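Local coordinates for uncharacterized protein (Bacteroides eggerthii, PDB 4GDZ), which is of unknown function but belongs to the DUF4251 family and binds a magnesium ion in the crystal, at residues A44-L49 with L72-R77; A62-N67 with V82-V87; A32-D37 with G138-T143; V97-T102 with I127-F132. One frame throughout, in Å; residues are numbered along the deposited sequence. Where two conformers were deposited one is given.

Contact 1: residues A44-L49 with L72-R77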
loop_
_atom_site.group_PDB
_atom_site.type_symbol
_atom_site.label_atom_id
_atom_site.label_comp_id
_atom_site.label_asym_id
_atom_site.label_seq_id
_atom_site.Cartn_x
_atom_site.Cartn_y
_atom_site.Cartn_z
ATOM N N ALA A 44 -12.031 -14.051 -22.367
ATOM C CA ALA A 44 -11.914 -13.921 -23.832
ATOM C C ALA A 44 -10.485 -13.585 -24.322
ATOM O O ALA A 44 -10.204 -13.663 -25.518
ATOM C CB ALA A 44 -12.912 -12.875 -24.340
ATOM N N GLN A 45 -9.581 -13.197 -23.414
ATOM C CA GLN A 45 -8.264 -12.645 -23.805
ATOM C C GLN A 45 -8.435 -11.456 -24.740
ATOM O O GLN A 45 -7.718 -11.308 -25.716
ATOM C CB GLN A 45 -7.375 -13.708 -24.441
ATOM C CG GLN A 45 -7.159 -14.882 -23.512
ATOM C CD GLN A 45 -6.120 -15.867 -24.009
ATOM O OE1 GLN A 45 -5.457 -15.642 -25.016
ATOM N NE2 GLN A 45 -5.978 -16.973 -23.294
ATOM N N GLN A 46 -9.428 -10.629 -24.429
ATOM C CA GLN A 46 -9.729 -9.422 -25.177
ATOM C C GLN A 46 -10.036 -8.334 -24.145
ATOM O O GLN A 46 -11.165 -8.177 -23.700
ATOM C CB GLN A 46 -10.876 -9.663 -26.162
ATOM C CG GLN A 46 -10.465 -10.591 -27.294
ATOM C CD GLN A 46 -11.552 -10.772 -28.330
ATOM O OE1 GLN A 46 -12.645 -11.153 -27.999
ATOM N NE2 GLN A 46 -11.237 -10.514 -29.585
ATOM N N PHE A 47 -8.993 -7.624 -23.725
ATOM C CA PHE A 47 -9.112 -6.653 -22.654
ATOM C C PHE A 47 -8.076 -5.558 -22.748
ATOM O O PHE A 47 -7.030 -5.715 -23.395
ATOM C CB PHE A 47 -9.040 -7.341 -21.268
ATOM C CG PHE A 47 -7.726 -8.041 -20.979
ATOM C CD1 PHE A 47 -6.643 -7.339 -20.455
ATOM C CD2 PHE A 47 -7.582 -9.413 -21.201
ATOM C CE1 PHE A 47 -5.445 -7.991 -20.175
ATOM C CE2 PHE A 47 -6.387 -10.064 -20.924
ATOM C CZ PHE A 47 -5.325 -9.354 -20.392
ATOM N N VAL A 48 -8.380 -4.443 -22.099
ATOM C CA VAL A 48 -7.432 -3.369 -21.900
ATOM C C VAL A 48 -7.468 -2.943 -20.428
ATOM O O VAL A 48 -8.541 -2.701 -19.876
ATOM C CB VAL A 48 -7.728 -2.122 -22.763
ATOM C CG1 VAL A 48 -6.529 -1.165 -22.678
ATOM C CG2 VAL A 48 -8.024 -2.488 -24.206
ATOM N N LEU A 49 -6.306 -2.866 -19.804
ATOM C CA LEU A 49 -6.142 -2.174 -18.515
ATOM C C LEU A 49 -5.713 -0.744 -18.849
ATOM O O LEU A 49 -4.631 -0.531 -19.405
ATOM C CB LEU A 49 -5.080 -2.876 -17.678
ATOM C CG LEU A 49 -4.849 -2.434 -16.213
ATOM C CD1 LEU A 49 -4.118 -1.107 -16.118
ATOM C CD2 LEU A 49 -6.157 -2.311 -15.499
ATOM N N LEU A 72 -2.920 -3.842 -23.383
ATOM C CA LEU A 72 -3.949 -4.329 -24.300
ATOM C C LEU A 72 -3.601 -5.737 -24.734
ATOM O O LEU A 72 -2.472 -6.002 -25.150
ATOM C CB LEU A 72 -4.028 -3.424 -25.528
ATOM C CG LEU A 72 -5.107 -3.757 -26.582
ATOM C CD1 LEU A 72 -5.591 -2.488 -27.267
ATOM C CD2 LEU A 72 -4.559 -4.737 -27.585
ATOM N N VAL A 73 -4.568 -6.647 -24.622
ATOM C CA VAL A 73 -4.404 -8.013 -25.066
ATOM C C VAL A 73 -5.582 -8.302 -25.980
ATOM O O VAL A 73 -6.746 -8.045 -25.626
ATOM C CB VAL A 73 -4.324 -9.024 -23.896
ATOM C CG1 VAL A 73 -4.414 -10.464 -24.421
ATOM C CG2 VAL A 73 -3.035 -8.805 -23.090
ATOM N N ASN A 74 -5.276 -8.786 -27.176
ATOM C CA ASN A 74 -6.309 -9.180 -28.133
ATOM C C ASN A 74 -5.929 -10.506 -28.747
ATOM O O ASN A 74 -5.203 -10.553 -29.737
ATOM C CB ASN A 74 -6.502 -8.131 -29.215
ATOM C CG ASN A 74 -7.689 -8.445 -30.110
ATOM O OD1 ASN A 74 -8.361 -9.469 -29.948
ATOM N ND2 ASN A 74 -7.961 -7.556 -31.043
ATOM N N GLN A 75 -6.368 -11.568 -28.077
ATOM C CA GLN A 75 -6.064 -12.945 -28.428
ATOM C C GLN A 75 -4.537 -13.163 -28.372
ATOM O O GLN A 75 -3.957 -12.944 -27.316
ATOM C CB GLN A 75 -6.805 -13.343 -29.707
ATOM C CG GLN A 75 -8.293 -13.388 -29.372
ATOM C CD GLN A 75 -9.236 -13.609 -30.540
ATOM O OE1 GLN A 75 -8.913 -13.392 -31.709
ATOM N NE2 GLN A 75 -10.441 -14.011 -30.209
ATOM N N GLY A 76 -3.872 -13.558 -29.444
ATOM C CA GLY A 76 -2.425 -13.826 -29.323
ATOM C C GLY A 76 -1.512 -12.609 -29.452
ATOM O O GLY A 76 -0.281 -12.747 -29.454
ATOM N N ARG A 77 -2.094 -11.417 -29.591
ATOM C CA ARG A 77 -1.322 -10.198 -29.758
ATOM C C ARG A 77 -1.561 -9.278 -28.566
ATOM O O ARG A 77 -2.644 -9.248 -27.972
ATOM C CB ARG A 77 -1.714 -9.437 -31.040
ATOM C CG ARG A 77 -1.680 -10.253 -32.328
ATOM C CD ARG A 77 -0.283 -10.552 -32.828
ATOM N NE ARG A 77 0.507 -9.338 -33.065
ATOM C CZ ARG A 77 1.776 -9.335 -33.485
ATOM N NH1 ARG A 77 2.410 -10.478 -33.750
ATOM N NH2 ARG A 77 2.413 -8.181 -33.650
#

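Contact 2: residues A62-N67 with V82-V87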
loop_
_atom_site.group_PDB
_atom_site.type_symbol
_atom_site.label_atom_id
_atom_site.label_comp_id
_atom_site.label_asym_id
_atom_site.label_seq_id
_atom_site.Cartn_x
_atom_site.Cartn_y
_atom_site.Cartn_z
ATOM N N ALA A 62 1.264 8.626 -7.949
ATOM C CA ALA A 62 1.143 9.853 -8.753
ATOM C C ALA A 62 0.200 9.535 -9.888
ATOM O O ALA A 62 0.174 8.387 -10.373
ATOM C CB ALA A 62 2.500 10.286 -9.315
ATOM N N PHE A 63 -0.573 10.511 -10.334
ATOM C CA PHE A 63 -1.466 10.268 -11.495
ATOM C C PHE A 63 -0.706 10.268 -12.819
ATOM O O PHE A 63 0.375 10.832 -12.909
ATOM C CB PHE A 63 -2.622 11.248 -11.532
ATOM C CG PHE A 63 -2.210 12.699 -11.488
ATOM C CD1 PHE A 63 -1.778 13.356 -12.643
ATOM C CD2 PHE A 63 -2.275 13.400 -10.299
ATOM C CE1 PHE A 63 -1.441 14.705 -12.604
ATOM C CE2 PHE A 63 -1.937 14.749 -10.257
ATOM C CZ PHE A 63 -1.497 15.379 -11.414
ATOM N N VAL A 64 -1.261 9.580 -13.820
ATOM C CA VAL A 64 -0.647 9.426 -15.144
ATOM C C VAL A 64 -1.771 9.507 -16.180
ATOM O O VAL A 64 -2.927 9.328 -15.851
ATOM C CB VAL A 64 0.125 8.101 -15.361
ATOM C CG1 VAL A 64 1.260 7.933 -14.350
ATOM C CG2 VAL A 64 -0.823 6.887 -15.402
ATOM N N THR A 65 -1.407 9.790 -17.422
ATOM C CA THR A 65 -2.344 9.799 -18.550
ATOM C C THR A 65 -2.586 8.401 -19.104
ATOM O O THR A 65 -1.654 7.744 -19.523
ATOM C CB THR A 65 -1.743 10.622 -19.706
ATOM O OG1 THR A 65 -1.352 11.902 -19.201
ATOM C CG2 THR A 65 -2.726 10.775 -20.864
ATOM N N SER A 66 -3.845 7.993 -19.176
ATOM C CA SER A 66 -4.234 6.706 -19.758
ATOM C C SER A 66 -3.838 6.473 -21.230
ATOM O O SER A 66 -3.520 5.344 -21.617
ATOM C CB SER A 66 -5.752 6.538 -19.609
ATOM O OG SER A 66 -6.136 5.268 -20.068
ATOM N N ASN A 67 -3.840 7.534 -22.051
ATOM C CA ASN A 67 -3.481 7.424 -23.482
ATOM C C ASN A 67 -2.138 6.729 -23.764
ATOM O O ASN A 67 -1.965 6.057 -24.792
ATOM C CB ASN A 67 -3.442 8.809 -24.172
ATOM C CG ASN A 67 -3.090 8.690 -25.663
ATOM O OD1 ASN A 67 -3.788 7.989 -26.414
ATOM N ND2 ASN A 67 -1.980 9.310 -26.087
ATOM N N VAL A 82 3.776 2.288 -21.402
ATOM C CA VAL A 82 3.850 3.028 -20.131
ATOM C C VAL A 82 4.738 4.234 -20.381
ATOM O O VAL A 82 5.784 4.109 -21.002
ATOM C CB VAL A 82 4.431 2.160 -18.981
ATOM C CG1 VAL A 82 4.620 3.004 -17.696
ATOM C CG2 VAL A 82 3.526 0.950 -18.719
ATOM N N ALA A 83 4.308 5.404 -19.914
ATOM C CA ALA A 83 5.081 6.627 -20.035
ATOM C C ALA A 83 4.538 7.633 -19.043
ATOM O O ALA A 83 3.423 8.144 -19.207
ATOM C CB ALA A 83 5.070 7.220 -21.454
ATOM N N PHE A 84 5.328 7.890 -18.007
ATOM C CA PHE A 84 4.933 8.840 -16.951
ATOM C C PHE A 84 6.102 9.772 -16.657
ATOM O O PHE A 84 7.287 9.386 -16.713
ATOM C CB PHE A 84 4.405 8.117 -15.706
ATOM C CG PHE A 84 5.351 7.127 -15.106
ATOM C CD1 PHE A 84 6.288 7.525 -14.139
ATOM C CD2 PHE A 84 5.286 5.783 -15.447
ATOM C CE1 PHE A 84 7.130 6.604 -13.568
ATOM C CE2 PHE A 84 6.152 4.859 -14.892
ATOM C CZ PHE A 84 7.089 5.270 -13.957
ATOM N N ASN A 85 5.747 11.016 -16.391
ATOM C CA ASN A 85 6.693 12.042 -16.127
ATOM C C ASN A 85 5.993 12.882 -15.039
ATOM O O ASN A 85 5.227 13.740 -15.349
ATOM C CB ASN A 85 6.939 12.807 -17.469
ATOM C CG ASN A 85 7.657 14.107 -17.263
ATOM O OD1 ASN A 85 8.233 14.311 -16.227
ATOM N ND2 ASN A 85 7.642 14.977 -18.254
ATOM N N THR A 86 6.223 12.564 -13.781
ATOM C CA THR A 86 5.373 13.018 -12.657
ATOM C C THR A 86 6.129 13.964 -11.726
ATOM O O THR A 86 7.328 14.150 -11.856
ATOM C CB THR A 86 4.849 11.837 -11.814
ATOM O OG1 THR A 86 5.918 11.291 -11.025
ATOM C CG2 THR A 86 4.240 10.706 -12.704
ATOM N N VAL A 87 5.401 14.538 -10.781
ATOM C CA VAL A 87 5.946 15.458 -9.795
ATOM C C VAL A 87 6.724 14.674 -8.680
ATOM O O VAL A 87 7.423 15.286 -7.863
ATOM C CB VAL A 87 4.824 16.380 -9.264
ATOM C CG1 VAL A 87 5.257 17.200 -8.044
ATOM C CG2 VAL A 87 4.378 17.352 -10.382
HETATM O O HOH W 1 1.534 10.184 -18.209
#

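Contact 3: residues A32-D37 with G138-T143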
loop_
_atom_site.group_PDB
_atom_site.type_symbol
_atom_site.label_atom_id
_atom_site.label_comp_id
_atom_site.label_asym_id
_atom_site.label_seq_id
_atom_site.Cartn_x
_atom_site.Cartn_y
_atom_site.Cartn_z
ATOM N N ALA A 32 -20.433 -4.096 -9.711
ATOM C CA ALA A 32 -20.656 -5.546 -9.861
ATOM C C ALA A 32 -20.742 -5.991 -11.330
ATOM O O ALA A 32 -20.200 -7.046 -11.676
ATOM C CB ALA A 32 -21.917 -5.975 -9.104
ATOM N N VAL A 33 -21.438 -5.206 -12.173
ATOM C CA VAL A 33 -21.531 -5.465 -13.633
ATOM C C VAL A 33 -20.178 -5.253 -14.323
ATOM O O VAL A 33 -19.814 -6.033 -15.194
ATOM C CB VAL A 33 -22.621 -4.597 -14.344
ATOM C CG1 VAL A 33 -22.527 -4.719 -15.869
ATOM C CG2 VAL A 33 -24.021 -4.978 -13.859
ATOM N N SER A 34 -19.465 -4.188 -13.942
ATOM C CA SER A 34 -18.120 -3.922 -14.406
ATOM C C SER A 34 -17.186 -5.076 -14.053
ATOM O O SER A 34 -16.311 -5.405 -14.842
ATOM C CB SER A 34 -17.559 -2.658 -13.761
ATOM O OG SER A 34 -18.075 -1.525 -14.382
ATOM N N TYR A 35 -17.340 -5.650 -12.859
ATOM C CA TYR A 35 -16.518 -6.804 -12.464
ATOM C C TYR A 35 -16.810 -7.999 -13.387
ATOM O O TYR A 35 -15.892 -8.586 -13.938
ATOM C CB TYR A 35 -16.750 -7.204 -11.002
ATOM C CG TYR A 35 -16.166 -8.570 -10.671
ATOM C CD1 TYR A 35 -14.812 -8.722 -10.382
ATOM C CD2 TYR A 35 -16.969 -9.710 -10.685
ATOM C CE1 TYR A 35 -14.269 -9.975 -10.112
ATOM C CE2 TYR A 35 -16.450 -10.961 -10.408
ATOM C CZ TYR A 35 -15.100 -11.094 -10.112
ATOM O OH TYR A 35 -14.598 -12.352 -9.833
ATOM N N ASP A 36 -18.082 -8.354 -13.539
ATOM C CA ASP A 36 -18.491 -9.418 -14.481
ATOM C C ASP A 36 -17.949 -9.189 -15.899
ATOM O O ASP A 36 -17.482 -10.138 -16.543
ATOM C CB ASP A 36 -20.016 -9.527 -14.563
ATOM C CG ASP A 36 -20.649 -10.156 -13.319
ATOM O OD1 ASP A 36 -19.935 -10.588 -12.379
ATOM O OD2 ASP A 36 -21.895 -10.232 -13.306
ATOM N N ASP A 37 -18.020 -7.943 -16.380
ATOM C CA ASP A 37 -17.526 -7.593 -17.715
ATOM C C ASP A 37 -16.002 -7.797 -17.777
ATOM O O ASP A 37 -15.479 -8.288 -18.787
ATOM C CB ASP A 37 -17.814 -6.115 -18.064
ATOM C CG ASP A 37 -19.299 -5.809 -18.286
ATOM O OD1 ASP A 37 -20.125 -6.746 -18.409
ATOM O OD2 ASP A 37 -19.630 -4.597 -18.347
ATOM N N GLY A 138 -15.773 -7.503 -7.115
ATOM C CA GLY A 138 -16.713 -6.422 -6.846
ATOM C C GLY A 138 -16.549 -5.170 -7.682
ATOM O O GLY A 138 -17.425 -4.320 -7.676
ATOM N N ASP A 139 -15.445 -5.030 -8.409
ATOM C CA ASP A 139 -15.263 -3.842 -9.232
ATOM C C ASP A 139 -14.310 -4.202 -10.384
ATOM O O ASP A 139 -13.873 -5.352 -10.489
ATOM C CB ASP A 139 -14.699 -2.709 -8.349
ATOM C CG ASP A 139 -14.757 -1.333 -9.015
ATOM O OD1 ASP A 139 -15.638 -1.095 -9.877
ATOM O OD2 ASP A 139 -13.893 -0.494 -8.681
ATOM N N ASN A 140 -14.002 -3.239 -11.251
ATOM C CA ASN A 140 -13.028 -3.476 -12.318
ATOM C C ASN A 140 -11.702 -2.747 -12.126
ATOM O O ASN A 140 -10.958 -2.600 -13.095
ATOM C CB ASN A 140 -13.639 -3.163 -13.696
ATOM C CG ASN A 140 -13.883 -1.690 -13.909
ATOM O OD1 ASN A 140 -14.039 -0.927 -12.956
ATOM N ND2 ASN A 140 -13.930 -1.280 -15.174
ATOM N N ASN A 141 -11.384 -2.312 -10.904
ATOM C CA ASN A 141 -10.057 -1.756 -10.649
ATOM C C ASN A 141 -9.050 -2.918 -10.574
ATOM O O ASN A 141 -9.301 -3.943 -9.934
ATOM C CB ASN A 141 -9.988 -0.838 -9.403
ATOM C CG ASN A 141 -8.635 -0.057 -9.313
ATOM O OD1 ASN A 141 -8.436 0.981 -9.962
ATOM N ND2 ASN A 141 -7.710 -0.567 -8.506
ATOM N N ALA A 142 -7.951 -2.768 -11.298
ATOM C CA ALA A 142 -6.915 -3.781 -11.367
ATOM C C ALA A 142 -5.584 -3.099 -11.217
ATOM O O ALA A 142 -5.439 -1.923 -11.540
ATOM C CB ALA A 142 -6.989 -4.519 -12.699
ATOM N N THR A 143 -4.620 -3.855 -10.735
ATOM C CA THR A 143 -3.257 -3.405 -10.552
ATOM C C THR A 143 -2.362 -4.271 -11.411
ATOM O O THR A 143 -2.547 -5.506 -11.479
ATOM C CB THR A 143 -2.870 -3.517 -9.063
ATOM O OG1 THR A 143 -3.812 -2.724 -8.327
ATOM C CG2 THR A 143 -1.431 -3.029 -8.795
HETATM O O HOH W 2 -15.139 -3.734 -16.899
#

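Contact 4: residues V97-T102 with I127-F132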
loop_
_atom_site.group_PDB
_atom_site.type_symbol
_atom_site.label_atom_id
_atom_site.label_comp_id
_atom_site.label_asym_id
_atom_site.label_seq_id
_atom_site.Cartn_x
_atom_site.Cartn_y
_atom_site.Cartn_z
ATOM N N VAL A 97 8.026 2.256 -20.950
ATOM C CA VAL A 97 8.416 1.211 -21.899
ATOM C C VAL A 97 7.280 1.074 -22.929
ATOM O O VAL A 97 6.106 1.317 -22.616
ATOM C CB VAL A 97 8.687 -0.140 -21.194
ATOM C CG1 VAL A 97 7.389 -0.798 -20.746
ATOM C CG2 VAL A 97 9.493 -1.095 -22.094
ATOM N N THR A 98 7.619 0.676 -24.149
ATOM C CA THR A 98 6.613 0.217 -25.122
ATOM C C THR A 98 7.031 -1.134 -25.704
ATOM O O THR A 98 8.131 -1.291 -26.205
ATOM C CB THR A 98 6.393 1.246 -26.262
ATOM O OG1 THR A 98 5.961 2.482 -25.693
ATOM C CG2 THR A 98 5.331 0.773 -27.302
ATOM N N VAL A 99 6.154 -2.122 -25.608
ATOM C CA VAL A 99 6.404 -3.429 -26.238
ATOM C C VAL A 99 5.142 -3.812 -26.987
ATOM O O VAL A 99 4.044 -3.902 -26.409
ATOM C CB VAL A 99 6.719 -4.529 -25.190
ATOM C CG1 VAL A 99 7.156 -5.825 -25.907
ATOM C CG2 VAL A 99 7.791 -4.043 -24.211
ATOM N N ASP A 100 5.300 -4.077 -28.267
ATOM C CA ASP A 100 4.186 -4.482 -29.125
ATOM C C ASP A 100 4.556 -5.807 -29.752
ATOM O O ASP A 100 5.587 -5.897 -30.416
ATOM C CB ASP A 100 3.995 -3.396 -30.198
ATOM C CG ASP A 100 2.803 -3.661 -31.124
ATOM O OD1 ASP A 100 1.899 -4.395 -30.705
ATOM O OD2 ASP A 100 2.765 -3.106 -32.245
ATOM N N GLY A 101 3.739 -6.838 -29.556
ATOM C CA GLY A 101 4.032 -8.139 -30.132
ATOM C C GLY A 101 3.047 -9.233 -29.761
ATOM O O GLY A 101 1.843 -9.054 -29.847
ATOM N N THR A 102 3.576 -10.384 -29.384
ATOM C CA THR A 102 2.761 -11.564 -29.172
ATOM C C THR A 102 2.667 -11.857 -27.680
ATOM O O THR A 102 3.567 -11.519 -26.915
ATOM C CB THR A 102 3.338 -12.783 -29.896
ATOM O OG1 THR A 102 4.685 -12.925 -29.470
ATOM C CG2 THR A 102 3.254 -12.613 -31.452
ATOM N N ILE A 127 12.956 -7.118 -27.325
ATOM C CA ILE A 127 12.482 -6.551 -26.062
ATOM C C ILE A 127 11.239 -7.355 -25.676
ATOM O O ILE A 127 10.437 -7.732 -26.526
ATOM C CB ILE A 127 12.166 -5.004 -26.153
ATOM C CG1 ILE A 127 11.774 -4.423 -24.769
ATOM C CG2 ILE A 127 11.094 -4.645 -27.202
ATOM C CD1 ILE A 127 11.666 -2.898 -24.728
ATOM N N SER A 128 11.052 -7.569 -24.382
ATOM C CA SER A 128 9.829 -8.208 -23.880
ATOM C C SER A 128 9.493 -7.651 -22.522
ATOM O O SER A 128 10.310 -6.959 -21.903
ATOM C CB SER A 128 10.014 -9.729 -23.816
ATOM O OG SER A 128 11.033 -10.054 -22.881
ATOM N N ALA A 129 8.293 -7.934 -22.054
ATOM C CA ALA A 129 7.894 -7.519 -20.705
ATOM C C ALA A 129 7.061 -8.635 -20.097
ATOM O O ALA A 129 6.185 -9.189 -20.754
ATOM C CB ALA A 129 7.082 -6.209 -20.706
ATOM N N GLN A 130 7.356 -8.948 -18.838
ATOM C CA GLN A 130 6.534 -9.844 -18.024
ATOM C C GLN A 130 5.516 -9.036 -17.202
ATOM O O GLN A 130 5.848 -8.017 -16.589
ATOM C CB GLN A 130 7.420 -10.686 -17.123
ATOM C CG GLN A 130 6.615 -11.716 -16.349
ATOM C CD GLN A 130 7.534 -12.717 -15.728
ATOM O OE1 GLN A 130 8.342 -12.368 -14.870
ATOM N NE2 GLN A 130 7.446 -13.952 -16.184
ATOM N N ILE A 131 4.266 -9.475 -17.254
ATOM C CA ILE A 131 3.111 -8.739 -16.735
ATOM C C ILE A 131 2.431 -9.566 -15.633
ATOM O O ILE A 131 2.183 -10.751 -15.837
ATOM C CB ILE A 131 2.058 -8.516 -17.848
ATOM C CG1 ILE A 131 2.709 -8.019 -19.167
ATOM C CG2 ILE A 131 0.963 -7.576 -17.351
ATOM C CD1 ILE A 131 3.396 -6.676 -19.085
ATOM N N PHE A 132 2.105 -8.941 -14.515
ATOM C CA PHE A 132 1.320 -9.561 -13.445
ATOM C C PHE A 132 0.150 -8.635 -13.147
ATOM O O PHE A 132 0.335 -7.466 -12.864
ATOM C CB PHE A 132 2.165 -9.788 -12.187
ATOM C CG PHE A 132 1.385 -10.371 -11.009
ATOM C CD1 PHE A 132 0.808 -11.644 -11.086
ATOM C CD2 PHE A 132 1.156 -9.620 -9.871
ATOM C CE1 PHE A 132 0.067 -12.169 -10.041
ATOM C CE2 PHE A 132 0.439 -10.151 -8.810
ATOM C CZ PHE A 132 -0.116 -11.425 -8.898
#

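Contact 1: residues A44-L49 with L72-R77
Gln46 reaches across to Asn74 and Gln75 at one end of a strand pair. Its CB leaves the sheet on the face shared with Asn74, and the chain then runs extended. CG passes 3.6 Å from OD1 of Asn74 and also lies near CG of Gln75. CD lies 3.9 Å from NE2 of Gln75; the two glutamine amides are stacked, their planes only 3° apart. At the tip, NE2 of Gln46 donates to OD1 of Asn74 at 3.1 Å. This bond is nearly straight and lies in the glutamine's own amide plane, but it meets the asparagine carbonyl from a tilted direction. An alanine here is likely to leave OD1 of Asn74 without this donor and the Gln75 amide without its stacking partner.

On the other face, CB of Val73 sits over the Phe47 ring, 3.9 Å from its centroid. Phe120 packs against both residues. The Phe47 and Val73 backbones exchange two hydrogen bonds, and N of Gln75 donates to O of Gln45 at 2.7 Å. Gln45, the first residue beyond helix 28-44, closes it with a Schellman motif. Asn74 opens a type II' turn to Arg77, leading into strand 77-85. The pairing is the open end of the antiparallel beta hairpin of strands 46-55 and 61-74.

Contact 2: residues A62-N67 with V82-V87
Val64 and Thr86 lean on their partners Phe84 and Ala62 by apolar contact. CG1 of Val64 lies 3.4 Å from CB of Phe84, a tight approach. The methyl meets the base of the phenylalanine, and the ring itself leads away from segment 62-67. Further along, CB of Ala62 packs against CB and CG2 of Thr86, both at 3.8 Å. CG2 of Thr86 stands anti to its own carbonyl carbon, and this also brings it to 3.9 Å from O of Phe63.

These segments belong to the beta hairpin of strands 61-74 and 77-85. The first strand is interrupted here, and no direct hydrogen bond joins the two segments.

Polar contact is left to water. One molecule accepts from N of Thr65 at 3.1 Å and donates to O of Ala83 at 3.0 Å, so it bridges the two backbones. Other polar bonds run to neighbouring parts of the chain. OG1 of Thr86 turns to O of Gly93 and N of Tyr88, and the side chain of Asn69 binds O of Thr65 and N of Ala83.

Packing between subunits involves Ala62 and Val87, which touch Asn117 and Ser119 of the second subunit.

Contact 3: residues A32-D37 with G138-T143
Tyr35 packs closely against the backbone of Gly138 and Asp139. Its CB lies 3.5 Å from O of Asp139. The same carbonyl oxygen comes to the ring edge, in the ring plane, 3.5 Å from CD1. Over one face of the ring stands N of Gly138, which is 3.6 Å from CD1. CG of Tyr35 is anti to the backbone N (chi1 167°), and this torsion carries the ring off the helix and alongside the loop. The backbone angles of Gly138 suit glycine, since a CB there would jam against the preceding carbonyl oxygen. The phenol end is held elsewhere: OH of Tyr35 hydrogen-bonds O of Gly114.

The other side is looser. CB of Ser34 faces the flat amide of Asn140 and lies 3.8 Å from its CG. No hydrogen bond passes directly between the segments. A water donates to O of Ser34 at 2.9 Å and accepts a weak bond from ND2 of Asn140. The same ND2 also bonds O of Leu161, which helps to fix the turn of the amide. At the far end Ala32 is exposed, and its N is only loosely near O of Gly138, at 3.6 Å.

This is a surface contact between the helix and the loop that enters the sheet. Helix 28-44 lies against the residues that lead into strand 141-148. Asn140 also touches strand 155-163, and Tyr35 touches Leu135 of strand 128-135.

Contact 4: residues V97-T102 with I127-F132
Ile127 lowers its tip into the notch between Val97 and Val99. Its CD1 lies 3.9 Å from CG2 of Val97 and 4.1 Å from CG2 of Val99. The isoleucine chain is stretched out, with CG1 anti to the backbone N (chi1 -176°) and chi2 near 171°; this carries the terminal methyl down to the valines. Val97 and Ile127 run alongside one another, pointing opposite ways, while Val99 crosses Ile127 at a slant.

Val99 is the bump on the other side. One branch, CG2, fits between CG1 of Ile127 at 4.0 Å and CB of Ala129 at 4.2 Å. The other, CG1, presses on the backbone, 3.8 Å from O of Ile127 and close to CA of Ser128.

The two segments lie on separate strands of one long, curved antiparallel sheet and meet through side chains, without hydrogen bonds. Strand 94-100 is an outermost strand. The chain turns a corner at Gly101 and continues in strand 102-110, the outermost strand at the other end.

With Val99 cut back to an alanine, both branches are lost, and a gap would probably open beside Ile127 and Ala129, leaving the isoleucine tip freer to move.

Neighbouring strands add to this apolar layer. Val80 touches Val99, and Ile146 touches Ala129. Val97 also packs on Pro148, one of the residues at the magnesium site.

All four contacts reach one antiparallel sheet. Contacts 1 and 2 share strand 61-74, yet their centres are 22 Å apart and they do not touch. Contact 3 meets contact 1 where CD2 of Leu49 lies 3.7 Å from CB of Ala142; helix 28-44 and strand 46-55 follow each other in the chain, with Gln45 between them. Contacts 2 and 4 are joined by a probable hydrogen bond from N of Val82 to O of Val97, at 2.8 Å. Contact 4 also touches contact 1, where Gly76 and Arg77 meet Thr102. The magnesium ion is about 8 Å from the side chain of Ala129 in contact 4, and about 12 Å from that of Phe84 in contact 2.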